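N-acetyltransferase family protein (Bacillus anthracis, PDB 3LNB) probably transfers the acetyl group of acetyl-coenzyme A to arylamines, as an arylamine N-acetyltransferase, and inactivates the sulfonamide drug sulfamethoxazole. Local coordinates at residues D149-A154 with Y219-D224; T33-E38 with N85-L90. The protein carries 1 engineered substitution. One frame throughout, in Å; residues are numbered along the deposited sequence.

Contact 1 (D149-A154 with Y219-D224)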
# COMPACT_ATOMS: atom_id res chain seq x y z
N ASP A 149 -9.94 5.98 -16.53
CA ASP A 149 -8.92 5.22 -15.82
C ASP A 149 -8.64 5.86 -14.47
O ASP A 149 -8.65 7.08 -14.34
CB ASP A 149 -7.62 5.16 -16.61
CG ASP A 149 -7.67 4.18 -17.76
OD1 ASP A 149 -8.49 3.24 -17.70
OD2 ASP A 149 -6.87 4.33 -18.70
N TYR A 150 -8.37 5.02 -13.47
CA TYR A 150 -8.06 5.49 -12.13
C TYR A 150 -6.92 4.69 -11.55
O TYR A 150 -6.73 3.52 -11.87
CB TYR A 150 -9.25 5.31 -11.19
CG TYR A 150 -10.50 6.04 -11.59
CD1 TYR A 150 -11.30 5.56 -12.63
CD2 TYR A 150 -10.90 7.19 -10.92
CE1 TYR A 150 -12.47 6.22 -12.99
CE2 TYR A 150 -12.07 7.85 -11.27
CZ TYR A 150 -12.85 7.36 -12.30
OH TYR A 150 -14.01 8.00 -12.64
N VAL A 151 -6.15 5.34 -10.69
CA VAL A 151 -5.07 4.64 -10.00
C VAL A 151 -5.70 4.20 -8.68
O VAL A 151 -6.35 4.99 -8.00
CB VAL A 151 -3.86 5.56 -9.70
CG1 VAL A 151 -2.99 4.94 -8.59
CG2 VAL A 151 -3.03 5.74 -10.97
N ILE A 152 -5.51 2.93 -8.34
CA ILE A 152 -6.02 2.39 -7.09
C ILE A 152 -4.76 1.98 -6.35
O ILE A 152 -4.04 1.09 -6.79
CB ILE A 152 -6.89 1.13 -7.31
CG1 ILE A 152 -8.05 1.44 -8.26
CG2 ILE A 152 -7.45 0.63 -5.97
CD1 ILE A 152 -8.99 2.51 -7.75
N ASP A 153 -4.48 2.65 -5.23
CA ASP A 153 -3.27 2.34 -4.49
C ASP A 153 -3.47 2.28 -2.98
O ASP A 153 -3.77 3.28 -2.34
CB ASP A 153 -2.19 3.38 -4.82
CG ASP A 153 -0.82 3.01 -4.27
OD1 ASP A 153 -0.70 1.99 -3.56
OD2 ASP A 153 0.14 3.76 -4.57
N ALA A 154 -3.30 1.09 -2.42
CA ALA A 154 -3.44 0.89 -0.99
C ALA A 154 -2.10 0.48 -0.40
O ALA A 154 -2.04 0.00 0.73
CB ALA A 154 -4.48 -0.19 -0.71
N TYR A 219 5.53 8.85 -7.07
CA TYR A 219 6.12 7.79 -7.87
C TYR A 219 5.74 7.91 -9.34
O TYR A 219 4.76 8.56 -9.70
CB TYR A 219 5.70 6.40 -7.35
CG TYR A 219 4.21 6.18 -7.22
CD1 TYR A 219 3.59 6.28 -5.98
CD2 TYR A 219 3.43 5.85 -8.34
CE1 TYR A 219 2.22 6.07 -5.84
CE2 TYR A 219 2.05 5.64 -8.21
CZ TYR A 219 1.46 5.75 -6.96
OH TYR A 219 0.12 5.52 -6.81
N ALA A 220 6.57 7.30 -10.17
CA ALA A 220 6.36 7.27 -11.60
C ALA A 220 5.88 5.86 -11.91
O ALA A 220 6.13 4.94 -11.14
CB ALA A 220 7.67 7.55 -12.33
N PHE A 221 5.20 5.71 -13.04
CA PHE A 221 4.72 4.40 -13.47
C PHE A 221 4.34 4.41 -14.95
O PHE A 221 4.33 5.46 -15.59
CB PHE A 221 3.51 3.94 -12.63
CG PHE A 221 2.28 4.80 -12.78
CD1 PHE A 221 2.16 6.00 -12.09
CD2 PHE A 221 1.24 4.39 -13.62
CE1 PHE A 221 1.01 6.79 -12.23
CE2 PHE A 221 0.09 5.18 -13.77
CZ PHE A 221 -0.02 6.38 -13.08
N THR A 222 4.07 3.22 -15.48
CA THR A 222 3.67 3.05 -16.87
C THR A 222 2.39 2.23 -16.86
O THR A 222 1.92 1.81 -15.80
CB THR A 222 4.73 2.28 -17.69
OG1 THR A 222 4.74 0.91 -17.28
CG2 THR A 222 6.11 2.88 -17.49
N LEU A 223 1.80 2.01 -18.04
CA LEU A 223 0.58 1.23 -18.12
C LEU A 223 0.84 -0.19 -18.63
O LEU A 223 -0.08 -0.86 -19.12
CB LEU A 223 -0.45 1.96 -19.00
CG LEU A 223 -0.77 3.40 -18.55
CD1 LEU A 223 -1.86 4.00 -19.42
CD2 LEU A 223 -1.22 3.41 -17.09
N ASP A 224 2.08 -0.65 -18.51
CA ASP A 224 2.45 -2.01 -18.92
C ASP A 224 1.99 -3.00 -17.84
O ASP A 224 2.48 -2.96 -16.72
CB ASP A 224 3.97 -2.15 -19.08
CG ASP A 224 4.55 -1.18 -20.10
OD1 ASP A 224 3.95 -1.00 -21.18
OD2 ASP A 224 5.63 -0.61 -19.82
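Asp153, whose geometry with Cys99 and His138 fits the Cys-His-Asp triad of arylamine N-acetyltransferases, meets Tyr219 across the inside of a strongly curved antiparallel sheet. Just beyond strand 148-152, its side chain is directed at strand 216-225, CG lying opposite the backbone N about the CA-CB bond (chi1 -170°), and OD2 comes to 2.8 Å from Tyr219 OH. The phenol donates a hydrogen bond here, but a weak one, and a close contact elsewhere makes the position of OH less certain. Carboxylate and ring planes stand 65° apart, and OD2 also comes within 3.4 Å of Tyr219 CE1. The carboxylate is chiefly held from elsewhere: OD2 bonds His138 NE2, while OD1 takes Gly155 N and Asn103 ND2, which together fix its rotation. A tyrosine suits its place, since the ring packs on Phe156 and edge-to-face with His138 while its hydroxyl meets the buried acid.

Two residues back, Val151 splits its methyls between the two aromatic residues. CG1 rests 3.6 Å from Tyr219 OH, and CG2 lies 3.7 Å from Phe221 CZ, an apolar touch at the far end of the phenylalanine ring. The compact, branched valine can serve both without blocking either.

In the sheet, strands 131-145 and 116-126 separate 148-152 from 216-225, and its curl brings their side chains together; the nearest CA atoms, of Val151 and Phe221, are still 10.4 Å apart. Val151 also packs on Ile142 of strand 131-145, Tyr219 on Val124 of strand 116-126 and Leu193 of strand 191-196, and Asn103 reaches Asp153 from helix 99-112.

Contact 2 (T33-E38 with N85-L90). With FMT (formic acid), chain D.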
# COMPACT_ATOMS: atom_id res chain seq x y z
N THR A 33 -16.68 -15.57 -3.29
CA THR A 33 -15.54 -16.49 -3.25
C THR A 33 -15.00 -16.53 -1.81
O THR A 33 -15.40 -15.72 -0.97
CB THR A 33 -14.41 -16.00 -4.16
OG1 THR A 33 -13.89 -14.78 -3.63
CG2 THR A 33 -14.91 -15.75 -5.58
N ASN A 34 -14.10 -17.46 -1.54
CA ASN A 34 -13.50 -17.56 -0.22
C ASN A 34 -12.76 -16.27 0.08
O ASN A 34 -12.87 -15.72 1.18
CB ASN A 34 -12.53 -18.74 -0.15
CG ASN A 34 -11.90 -18.89 1.22
OD1 ASN A 34 -10.99 -18.13 1.59
ND2 ASN A 34 -12.39 -19.85 2.00
N LEU A 35 -12.00 -15.79 -0.90
CA LEU A 35 -11.24 -14.56 -0.74
C LEU A 35 -12.17 -13.40 -0.38
O LEU A 35 -11.88 -12.64 0.54
CB LEU A 35 -10.47 -14.23 -2.03
CG LEU A 35 -9.47 -13.06 -2.00
CD1 LEU A 35 -8.65 -13.06 -3.28
CD2 LEU A 35 -10.19 -11.74 -1.85
N GLN A 36 -13.27 -13.26 -1.12
CA GLN A 36 -14.22 -12.18 -0.85
C GLN A 36 -14.75 -12.27 0.58
O GLN A 36 -14.82 -11.26 1.28
CB GLN A 36 -15.39 -12.24 -1.83
CG GLN A 36 -15.08 -11.72 -3.23
CD GLN A 36 -16.30 -11.70 -4.14
OE1 GLN A 36 -16.92 -12.73 -4.38
NE2 GLN A 36 -16.65 -10.52 -4.64
N LYS A 37 -15.13 -13.47 0.99
CA LYS A 37 -15.66 -13.69 2.33
C LYS A 37 -14.63 -13.30 3.38
O LYS A 37 -14.95 -12.58 4.32
CB LYS A 37 -16.05 -15.16 2.51
CG LYS A 37 -17.13 -15.64 1.55
CD LYS A 37 -17.44 -17.12 1.80
CE LYS A 37 -18.39 -17.67 0.76
NZ LYS A 37 -18.60 -19.14 0.97
N GLU A 38 -13.39 -13.76 3.21
CA GLU A 38 -12.33 -13.45 4.16
C GLU A 38 -11.98 -11.97 4.12
O GLU A 38 -11.66 -11.36 5.14
CB GLU A 38 -11.07 -14.26 3.87
CG GLU A 38 -11.19 -15.76 4.10
CD GLU A 38 -11.52 -16.12 5.54
OE1 GLU A 38 -10.95 -15.50 6.47
OE2 GLU A 38 -12.34 -17.03 5.75
N ASN A 85 -1.71 -17.42 -0.87
CA ASN A 85 -0.72 -16.97 0.11
C ASN A 85 -1.08 -15.61 0.68
O ASN A 85 -0.83 -15.33 1.85
CB ASN A 85 0.68 -16.93 -0.52
CG ASN A 85 1.26 -18.32 -0.75
OD1 ASN A 85 0.81 -19.28 -0.12
ND2 ASN A 85 2.25 -18.43 -1.62
N LEU A 86 -1.66 -14.76 -0.15
CA LEU A 86 -2.07 -13.44 0.29
C LEU A 86 -3.25 -13.56 1.25
O LEU A 86 -3.27 -12.92 2.30
CB LEU A 86 -2.45 -12.57 -0.92
CG LEU A 86 -1.23 -12.17 -1.76
CD1 LEU A 86 -1.69 -11.53 -3.05
CD2 LEU A 86 -0.36 -11.21 -0.97
N VAL A 87 -4.23 -14.39 0.90
CA VAL A 87 -5.38 -14.59 1.77
C VAL A 87 -4.91 -15.17 3.11
O VAL A 87 -5.36 -14.74 4.17
CB VAL A 87 -6.41 -15.57 1.13
CG1 VAL A 87 -7.51 -15.90 2.14
CG2 VAL A 87 -7.03 -14.94 -0.13
N GLU A 88 -4.00 -16.13 3.05
CA GLU A 88 -3.49 -16.76 4.27
C GLU A 88 -2.77 -15.76 5.18
O GLU A 88 -3.05 -15.67 6.37
CB GLU A 88 -2.52 -17.89 3.93
CG GLU A 88 -2.14 -18.74 5.14
CD GLU A 88 -3.35 -19.38 5.78
OE1 GLU A 88 -4.22 -19.87 5.02
OE2 GLU A 88 -3.44 -19.41 7.03
N LYS A 89 -1.84 -15.00 4.61
CA LYS A 89 -1.07 -14.05 5.40
C LYS A 89 -1.83 -12.81 5.87
O LYS A 89 -1.99 -12.61 7.07
CB LYS A 89 0.18 -13.60 4.63
CG LYS A 89 1.06 -12.62 5.39
CD LYS A 89 2.25 -12.16 4.56
CE LYS A 89 3.03 -11.07 5.31
NZ LYS A 89 4.12 -10.46 4.50
N LEU A 90 -2.31 -12.00 4.93
CA LEU A 90 -3.00 -10.76 5.28
C LEU A 90 -4.41 -10.85 5.84
O LEU A 90 -4.84 -9.95 6.57
CB LEU A 90 -3.03 -9.81 4.08
CG LEU A 90 -1.72 -9.09 3.74
CD1 LEU A 90 -0.73 -10.08 3.18
CD2 LEU A 90 -2.00 -7.99 2.73
C FMT D . -19.27 -8.36 -6.27
O1 FMT D . -19.10 -9.30 -5.52
O2 FMT D . -19.20 -7.10 -5.80
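Val87 reaches Leu35, Asn34 and Glu38 from helix 83-92, in whose first turn Asn85 lies. Asn85 N donates to Ser82 OG, and the asparagine amide earns its place by bonding Asn80 O through ND2. Leu86 turns its branched end to Ile81 and to Ser104 of helix 99-112. Val87 then carries the contact. Its CG2, anti to the carbonyl carbon, touches Leu35 CG at 3.6 Å, and CB and CD1 of Leu35 are each 4.0 Å from the same methyl. CG1 points to the more exposed flank, 4.2 Å from Glu38 CG and equally far from Asn34 OD1; Glu38 offers its CG methylene, and the turn about CB-CG (chi2 -61°) bends the chain beyond it. Valine suits the place because one branch meets Leu35 and the other Asn34 and Glu38. The axes of the two short helical segments lie 10.6 Å apart and 19° from parallel.

Both helices belong to the helical part of the N-acetyltransferase fold, and the one bearing Leu35 opens with a capping box: Gln36 N donates to Thr33 OG1 (3.0 Å), while Thr33 N donates to Gln36 OE1 (3.1 Å), in the carbonyl plane and on a lone pair. Thr33 OG1 is also bonded to Asp112 OD2. Gln36 NE2 donates to O1 of a formic acid molecule (2.9 Å), probably from the crystallisation liquor.

Glu88 leans on Gln93. In the wider pi-type turn at 87-90, Lys89 stretches its fully extended chain to Asp72 and Glu101, forming two salt bridges. Leu90 packs on Leu102, and its carbonyl accepts from Arg42 NE, at the end of helix 34-42.

Contact 2 closes before contact 1 opens along the chain, and their centres lie 23 Å apart, with nearest atoms about 8 Å from each other and no touch. Contact 2 joins two helices, 34-42 and 83-92, in the outer part of the helical region; contact 1 joins strands 148-152 and 216-225 across the curved sheet, nearer the centre of the chain, with the side chain of Asp153 about 6 Å from bound coenzyme A. Helix 99-112 links them: its Leu102, Ser104 and Tyr108 receive side chains from the contact 2 helices, while its Asn103 bonds Asp153. The same helix thus connects the peripheral helix pair to the probable catalytic centre, where the helical region meets the curved sheet.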